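Local coordinates for LanC-like protein GCR2 (Arabidopsis thaliana, PDB 3T33) that may take part in abscisic acid signalling and binds a zinc ion within a helical fold of the lanthionine cyclase-like family, at residues Y78-T82 with G83-T87; Q96-N100 with E101-K105; T246-P250 with D251-D255. One frame throughout, in Å; residues are numbered along the deposited sequence.

Interaction 1. Residues Y78-T82 with G83-T87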
loop_
_atom_site.group_PDB
_atom_site.type_symbol
_atom_site.label_atom_id
_atom_site.label_comp_id
_atom_site.label_asym_id
_atom_site.label_seq_id
_atom_site.Cartn_x
_atom_site.Cartn_y
_atom_site.Cartn_z
ATOM N N TYR A 78 16.404 -8.812 2.189
ATOM C CA TYR A 78 16.096 -8.256 3.517
ATOM C C TYR A 78 14.945 -7.280 3.640
ATOM O O TYR A 78 14.158 -7.427 4.495
ATOM C CB TYR A 78 17.341 -7.734 4.233
ATOM C CG TYR A 78 17.453 -6.234 4.479
ATOM C CD1 TYR A 78 16.689 -5.599 5.420
ATOM C CD2 TYR A 78 18.364 -5.474 3.785
ATOM C CE1 TYR A 78 16.798 -4.264 5.622
ATOM C CE2 TYR A 78 18.488 -4.149 3.987
ATOM C CZ TYR A 78 17.713 -3.542 4.904
ATOM O OH TYR A 78 17.852 -2.217 5.091
ATOM N N ASN A 79 14.846 -6.289 2.788
ATOM C CA ASN A 79 13.802 -5.304 2.942
ATOM C C ASN A 79 12.377 -5.746 2.633
ATOM O O ASN A 79 12.164 -6.841 2.180
ATOM C CB ASN A 79 14.174 -3.988 2.271
ATOM C CG ASN A 79 13.910 -3.972 0.804
ATOM O OD1 ASN A 79 13.350 -4.878 0.265
ATOM N ND2 ASN A 79 14.336 -2.925 0.155
ATOM N N LEU A 80 11.410 -4.880 2.903
ATOM C CA LEU A 80 9.991 -5.276 2.756
ATOM C C LEU A 80 9.622 -5.392 1.293
ATOM O O LEU A 80 8.862 -6.295 0.882
ATOM C CB LEU A 80 9.076 -4.272 3.466
ATOM C CG LEU A 80 7.612 -4.647 3.584
ATOM C CD1 LEU A 80 7.374 -5.649 4.728
ATOM C CD2 LEU A 80 6.719 -3.372 3.747
ATOM N N TYR A 81 10.222 -4.478 0.529
ATOM C CA TYR A 81 9.867 -4.144 -0.853
ATOM C C TYR A 81 10.132 -5.300 -1.774
ATOM O O TYR A 81 9.217 -5.723 -2.519
ATOM C CB TYR A 81 10.705 -2.938 -1.328
ATOM C CG TYR A 81 10.257 -2.433 -2.662
ATOM C CD1 TYR A 81 10.826 -2.896 -3.821
ATOM C CD2 TYR A 81 9.208 -1.519 -2.757
ATOM C CE1 TYR A 81 10.368 -2.467 -5.030
ATOM C CE2 TYR A 81 8.761 -1.085 -3.934
ATOM C CZ TYR A 81 9.318 -1.565 -5.064
ATOM O OH TYR A 81 8.866 -1.096 -6.239
ATOM N N THR A 82 11.359 -5.840 -1.732
ATOM C CA THR A 82 11.676 -7.023 -2.528
ATOM C C THR A 82 12.293 -8.175 -1.721
ATOM O O THR A 82 12.410 -9.286 -2.208
ATOM C CB THR A 82 12.554 -6.697 -3.776
ATOM O OG1 THR A 82 13.676 -5.865 -3.409
ATOM C CG2 THR A 82 11.742 -5.978 -4.809
ATOM N N GLY A 83 12.680 -7.927 -0.491
ATOM C CA GLY A 83 13.429 -8.943 0.240
ATOM C C GLY A 83 12.579 -9.767 1.181
ATOM O O GLY A 83 11.311 -9.861 1.043
ATOM N N VAL A 84 13.235 -10.308 2.191
ATOM C CA VAL A 84 12.644 -11.357 2.955
ATOM C C VAL A 84 11.653 -10.818 3.989
ATOM O O VAL A 84 10.765 -11.525 4.433
ATOM C CB VAL A 84 13.757 -12.272 3.560
ATOM C CG1 VAL A 84 13.178 -13.193 4.630
ATOM C CG2 VAL A 84 14.411 -13.068 2.434
ATOM N N LEU A 85 11.790 -9.546 4.327
ATOM C CA LEU A 85 10.843 -8.924 5.205
ATOM C C LEU A 85 9.420 -8.888 4.571
ATOM O O LEU A 85 8.433 -8.978 5.292
ATOM C CB LEU A 85 11.300 -7.507 5.627
ATOM C CG LEU A 85 10.570 -7.090 6.918
ATOM C CD1 LEU A 85 11.073 -7.820 8.228
ATOM C CD2 LEU A 85 10.575 -5.589 7.133
ATOM N N GLY A 86 9.344 -8.757 3.251
ATOM C CA GLY A 86 8.081 -8.923 2.507
ATOM C C GLY A 86 7.401 -10.228 2.869
ATOM O O GLY A 86 6.204 -10.279 3.103
ATOM N N THR A 87 8.179 -11.275 3.020
ATOM C CA THR A 87 7.635 -12.574 3.379
ATOM C C THR A 87 7.176 -12.596 4.812
ATOM O O THR A 87 6.054 -13.061 5.079
ATOM C CB THR A 87 8.695 -13.675 3.114
ATOM O OG1 THR A 87 8.967 -13.688 1.701
ATOM C CG2 THR A 87 8.217 -15.017 3.562
HETATM O O HOH W 1 9.236 -8.475 -0.583
#
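Asn79 and Gly83 meet in an Asx motif, in which Asn79 OD1 accepts from Thr82 N and also from Gly83 N, where the loop after helix 45-69 turns into helix 84-98, close to the zinc site of this lanthionine cyclase-like fold. Thr82 N reaches Asn79 OD1 at 3.0 Å, nearly straight at 169°. The second bond, from Gly83 N to the same OD1, measures 3.2 Å and is more bent, and both donors lie only slightly off the amide's carbonyl plane. With chi1 at 82°, the Asn79 side chain sits between its own N and carbonyl carbon, which turns the amide back over the turn; its CB lies over the centre of one face of the Tyr78 ring. Asn79 ND2 is held more loosely, by a weak bond to Cys128 O, while Tyr78 OH bonds to Ser121 OG.

The backbone adds its own ties. Leu85 N donates to Tyr78 O over 3.2 Å, approaching from well above the carbonyl plane, and Gly83 N also makes a weak bond to Asn79 O. Gly83 and Gly86 form the Gly-x-x-Gly signature familiar from the LanC family, and both let the chain pack closely: a beta carbon on Gly83 would clash with Tyr78 N and Asn79 N, and one on Gly86 with Leu80 O, which lies 3.2 Å from Gly86 CA. Tyr81, which lies in this turn, carries its side chain to within about 4 Å of the zinc ion, beside the ligands Cys333 and His334.

On the leucine side, Leu80 CD1 meets Leu85 CD2 at 4.0 Å and also rests against the Leu85 carbonyl. A water completes the turn, donating to Leu80 O at 2.7 Å and to Gly83 O at 3.0 Å.

Interaction 2. Residues Q96-N100 with E101-K105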
loop_
_atom_site.group_PDB
_atom_site.type_symbol
_atom_site.label_atom_id
_atom_site.label_comp_id
_atom_site.label_asym_id
_atom_site.label_seq_id
_atom_site.Cartn_x
_atom_site.Cartn_y
_atom_site.Cartn_z
ATOM N N GLN A 96 -2.717 -12.385 11.257
ATOM C CA GLN A 96 -3.744 -11.446 11.717
ATOM C C GLN A 96 -5.133 -11.956 11.300
ATOM O O GLN A 96 -6.134 -11.684 11.985
ATOM C CB GLN A 96 -3.545 -10.080 11.059
ATOM C CG GLN A 96 -2.597 -9.090 11.732
ATOM C CD GLN A 96 -2.744 -7.647 11.079
ATOM O OE1 GLN A 96 -2.721 -7.493 9.828
ATOM N NE2 GLN A 96 -2.919 -6.607 11.928
ATOM N N VAL A 97 -5.172 -12.652 10.150
ATOM C CA VAL A 97 -6.407 -13.125 9.554
ATOM C C VAL A 97 -6.796 -14.503 10.140
ATOM O O VAL A 97 -7.951 -14.705 10.467
ATOM C CB VAL A 97 -6.315 -13.217 8.000
ATOM C CG1 VAL A 97 -7.585 -13.802 7.409
ATOM C CG2 VAL A 97 -6.134 -11.863 7.395
ATOM N N THR A 98 -5.833 -15.419 10.262
ATOM C CA THR A 98 -6.127 -16.800 10.556
ATOM C C THR A 98 -5.907 -17.061 12.031
ATOM O O THR A 98 -6.402 -18.037 12.549
ATOM C CB THR A 98 -5.216 -17.800 9.773
ATOM O OG1 THR A 98 -3.837 -17.697 10.206
ATOM C CG2 THR A 98 -5.283 -17.618 8.263
ATOM N N ARG A 99 -5.147 -16.196 12.712
ATOM C CA ARG A 99 -4.600 -16.494 14.044
ATOM C C ARG A 99 -3.766 -17.789 14.125
ATOM O O ARG A 99 -3.614 -18.334 15.188
ATOM C CB ARG A 99 -5.688 -16.525 15.140
ATOM C CG ARG A 99 -6.722 -15.361 15.219
ATOM C CD ARG A 99 -6.204 -14.031 14.814
ATOM N NE ARG A 99 -5.452 -13.367 15.866
ATOM C CZ ARG A 99 -5.390 -12.040 15.980
ATOM N NH1 ARG A 99 -6.049 -11.255 15.117
ATOM N NH2 ARG A 99 -4.690 -11.496 16.969
ATOM N N ASN A 100 -3.261 -18.296 13.007
ATOM C CA ASN A 100 -2.262 -19.395 13.006
ATOM C C ASN A 100 -0.913 -18.912 13.645
ATOM O O ASN A 100 -0.184 -18.112 13.030
ATOM C CB ASN A 100 -2.032 -19.819 11.550
ATOM C CG ASN A 100 -1.336 -21.181 11.390
ATOM O OD1 ASN A 100 -0.689 -21.699 12.308
ATOM N ND2 ASN A 100 -1.475 -21.760 10.185
ATOM N N GLU A 101 -0.606 -19.393 14.861
ATOM C CA GLU A 101 0.580 -18.946 15.605
ATOM C C GLU A 101 1.826 -19.432 14.916
ATOM O O GLU A 101 2.891 -18.864 15.124
ATOM C CB GLU A 101 0.599 -19.343 17.104
ATOM C CG GLU A 101 -0.751 -19.154 17.928
ATOM C CD GLU A 101 -1.022 -17.734 18.553
ATOM O OE1 GLU A 101 -0.051 -16.971 18.877
ATOM O OE2 GLU A 101 -2.242 -17.408 18.757
ATOM N N ASP A 102 1.723 -20.441 14.061
ATOM C CA ASP A 102 2.911 -20.835 13.298
ATOM C C ASP A 102 3.315 -19.762 12.271
ATOM O O ASP A 102 4.505 -19.658 11.905
ATOM C CB ASP A 102 2.736 -22.196 12.604
ATOM C CG ASP A 102 2.647 -23.374 13.606
ATOM O OD1 ASP A 102 3.052 -23.243 14.811
ATOM O OD2 ASP A 102 2.144 -24.454 13.185
ATOM N N ASP A 103 2.310 -19.023 11.780
ATOM C CA ASP A 103 2.542 -17.903 10.857
ATOM C C ASP A 103 3.368 -16.815 11.614
ATOM O O ASP A 103 4.282 -16.263 11.064
ATOM C CB ASP A 103 1.231 -17.289 10.310
ATOM C CG ASP A 103 0.645 -18.056 9.096
ATOM O OD1 ASP A 103 1.338 -18.868 8.451
ATOM O OD2 ASP A 103 -0.554 -17.834 8.772
ATOM N N LEU A 104 2.986 -16.505 12.851
ATOM C CA LEU A 104 3.671 -15.497 13.651
ATOM C C LEU A 104 5.105 -15.909 13.990
ATOM O O LEU A 104 6.020 -15.109 13.886
ATOM C CB LEU A 104 2.885 -15.244 14.911
ATOM C CG LEU A 104 3.406 -14.239 15.949
ATOM C CD1 LEU A 104 3.465 -12.824 15.334
ATOM C CD2 LEU A 104 2.483 -14.266 17.117
ATOM N N LYS A 105 5.304 -17.175 14.352
ATOM C CA LYS A 105 6.639 -17.684 14.661
ATOM C C LYS A 105 7.505 -17.610 13.444
ATOM O O LYS A 105 8.653 -17.227 13.521
ATOM C CB LYS A 105 6.593 -19.132 15.214
ATOM C CG LYS A 105 6.575 -19.150 16.740
ATOM C CD LYS A 105 5.833 -20.346 17.316
ATOM C CE LYS A 105 5.141 -19.965 18.627
ATOM N NZ LYS A 105 3.700 -20.500 18.705
#
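Asn100 meets Asp102 and Asp103 at the start of helix 101-118, where it is the N-cap. Asn100 turns CG away from its own N (chi1 -164°) and alongside its carbonyl carbon, which carries OD1 forward to the first turn of the helix. There OD1 accepts from Asp102 N at 3.2 Å, with the donor standing clearly above the amide's carbonyl plane. Asp102 CB also comes to 3.5 Å from Asn100 OD1. The main chain makes the next step, Asp103 N donating to Asn100 O over 2.9 Å.

Asp103 points its carboxylate back to helix 84-98. Its CB lies 3.2 Å from Asn100 O, while OD2 lies beside Asn100 CB, and the Asp103 side chain crosses that of Thr98 at about a right angle. The carboxylate has two partners there: OD2 bonds to Ser94 OG and OD1 forms a salt bridge with Lys60, an arrangement that would probably favour the charged form.

Thr98 OG1, placed between its N and carbonyl carbon (chi1 67°), accepts from Asn100 N at 2.9 Å as an ST turn and is also bonded to Ser94 O. Arg99, with positive phi, breaks the helical path between the two. Together, the ST turn at the end of helix 84-98 and the asparagine N-cap opening helix 101-118 are typical of a short connection between two consecutive helices of an all-helical fold.

Interaction 3. Residues T246-P250 with D251-D255; sequences TELEP and DEIKD
The carboxylates of Glu249 and Glu252 are the flat groups here, their planes turned 66° apart at the start of helix 250-265. Glu249 is the N-cap, and Glu252, three residues on, accepts from its N-H, which is one half of a capping box. Onto the Glu252 group, Glu249 N descends from above the plane rather than within it, giving OE1 a straight bond of 2.9 Å at 177°. Glu249 CB lies close by, 3.6 Å from the same OE1. The other oxygen, OE2, is taken up in a salt bridge by Arg199 of helix 195-212, so the buried carboxylate is held at both oxygens and is probably charged. The Glu249 carboxylate leads away from the helix.

A chi1 of -70° sets Glu252 CG beside its backbone N, on the side of the helix start, and the extended chain beyond CG then gives OE1 its reach. Pro250 is the first helical residue, and Asp251 OD2 forms a salt bridge with Arg210 of helix 195-212. Regular helical bonds then begin: Ile253 N reaches Glu249 O at 2.9 Å and Lys254 N reaches Pro250 O at 2.8 Å, both donors lying nearly along the C=O axis.

Leu248, just before the N-cap, and Ile253, in the first turn, form a hydrophobic staple, five residues apart across the cap; both also touch Tyr305 of helix 291-305. Within the staple the two side chains cross obliquely, and the packing is tight: Leu248 CB stands 3.5 Å from Ile253 CG1, while Leu248 CD1 lies 3.9 Å from that same carbon.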
loop_
_atom_site.group_PDB
_atom_site.type_symbol
_atom_site.label_atom_id
_atom_site.label_comp_id
_atom_site.label_asym_id
_atom_site.label_seq_id
_atom_site.Cartn_x
_atom_site.Cartn_y
_atom_site.Cartn_z
ATOM N N THR A 246 -0.368 12.466 11.660
ATOM C CA THR A 246 0.240 13.060 12.885
ATOM C C THR A 246 -0.541 14.302 13.303
ATOM O O THR A 246 -1.441 14.758 12.588
ATOM C CB THR A 246 1.729 13.587 12.686
ATOM O OG1 THR A 246 1.768 14.604 11.660
ATOM C CG2 THR A 246 2.630 12.548 12.245
ATOM N N GLU A 247 -0.161 14.897 14.431
ATOM C CA GLU A 247 -0.903 16.029 14.949
ATOM C C GLU A 247 -0.368 17.276 14.289
ATOM O O GLU A 247 0.664 17.766 14.682
ATOM C CB GLU A 247 -0.733 16.126 16.475
ATOM C CG GLU A 247 -1.098 14.843 17.217
ATOM C CD GLU A 247 -2.455 14.309 16.734
ATOM O OE1 GLU A 247 -2.502 13.215 16.084
ATOM O OE2 GLU A 247 -3.474 15.024 16.969
ATOM N N LEU A 248 -1.037 17.791 13.274
ATOM C CA LEU A 248 -0.578 19.049 12.693
ATOM C C LEU A 248 -1.103 20.253 13.464
ATOM O O LEU A 248 -2.111 20.162 14.177
ATOM C CB LEU A 248 -0.956 19.146 11.206
ATOM C CG LEU A 248 -0.662 17.917 10.345
ATOM C CD1 LEU A 248 -1.232 18.077 8.918
ATOM C CD2 LEU A 248 0.816 17.685 10.296
ATOM N N GLU A 249 -0.383 21.371 13.327
ATOM C CA GLU A 249 -0.822 22.719 13.690
ATOM C C GLU A 249 -1.709 23.289 12.555
ATOM O O GLU A 249 -1.589 22.825 11.409
ATOM C CB GLU A 249 0.431 23.613 13.842
ATOM C CG GLU A 249 1.320 23.230 15.009
ATOM C CD GLU A 249 0.759 23.712 16.337
ATOM O OE1 GLU A 249 0.970 24.914 16.664
ATOM O OE2 GLU A 249 0.119 22.913 17.066
ATOM N N PRO A 250 -2.558 24.334 12.841
ATOM C CA PRO A 250 -3.411 24.927 11.790
ATOM C C PRO A 250 -2.696 25.287 10.458
ATOM O O PRO A 250 -3.126 24.841 9.372
ATOM C CB PRO A 250 -4.002 26.152 12.490
ATOM C CG PRO A 250 -4.147 25.705 13.929
ATOM C CD PRO A 250 -2.856 24.936 14.167
ATOM N N ASP A 251 -1.591 26.025 10.519
ATOM C CA ASP A 251 -0.862 26.410 9.284
ATOM C C ASP A 251 -0.250 25.219 8.543
ATOM O O ASP A 251 -0.132 25.249 7.327
ATOM C CB ASP A 251 0.253 27.401 9.613
ATOM C CG ASP A 251 1.110 26.908 10.746
ATOM O OD1 ASP A 251 0.618 27.041 11.891
ATOM O OD2 ASP A 251 2.222 26.337 10.497
ATOM N N GLU A 252 0.148 24.178 9.276
ATOM C CA GLU A 252 0.566 22.915 8.652
ATOM C C GLU A 252 -0.607 22.238 7.911
ATOM O O GLU A 252 -0.446 21.743 6.791
ATOM C CB GLU A 252 1.185 21.995 9.713
ATOM C CG GLU A 252 2.562 22.497 10.220
ATOM C CD GLU A 252 2.987 21.913 11.550
ATOM O OE1 GLU A 252 2.282 21.044 12.109
ATOM O OE2 GLU A 252 4.054 22.332 12.056
ATOM N N ILE A 253 -1.779 22.260 8.542
ATOM C CA ILE A 253 -2.988 21.728 7.971
ATOM C C ILE A 253 -3.304 22.482 6.672
ATOM O O ILE A 253 -3.429 21.850 5.605
ATOM C CB ILE A 253 -4.151 21.745 9.013
ATOM C CG1 ILE A 253 -3.886 20.706 10.098
ATOM C CG2 ILE A 253 -5.478 21.408 8.323
ATOM C CD1 ILE A 253 -4.849 20.685 11.262
ATOM N N LYS A 254 -3.351 23.823 6.737
ATOM C CA LYS A 254 -3.458 24.660 5.497
ATOM C C LYS A 254 -2.449 24.278 4.444
ATOM O O LYS A 254 -2.801 24.218 3.277
ATOM C CB LYS A 254 -3.326 26.195 5.747
ATOM C CG LYS A 254 -4.572 27.050 5.433
ATOM C CD LYS A 254 -4.637 28.367 6.268
ATOM C CE LYS A 254 -5.103 28.123 7.777
ATOM N NZ LYS A 254 -5.583 29.392 8.501
ATOM N N ASP A 255 -1.192 24.042 4.831
ATOM C CA ASP A 255 -0.169 23.754 3.821
ATOM C C ASP A 255 -0.335 22.359 3.163
ATOM O O ASP A 255 -0.039 22.169 1.947
ATOM C CB ASP A 255 1.225 23.917 4.412
ATOM C CG ASP A 255 1.653 25.420 4.604
ATOM O OD1 ASP A 255 1.069 26.334 3.995
ATOM O OD2 ASP A 255 2.611 25.663 5.367
#

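In the fold
The three contacts are all local turns leading into a helix, met one after another along the chain and not touching each other. Interactions 1 and 2 sit near the two ends of helix 84-98: their centres are about 18 Å apart and their nearest atoms about 7 Å. Interaction 3 belongs to a distant part of the fold, its centre about 33 Å from that of interaction 1 and 38 Å from that of interaction 2. Interaction 1 alone adjoins the zinc, through the side chain of Tyr81, about 4 Å from the zinc ion and from a bound acetate; the other two lie away from the metal site, farther from the centre of the chain.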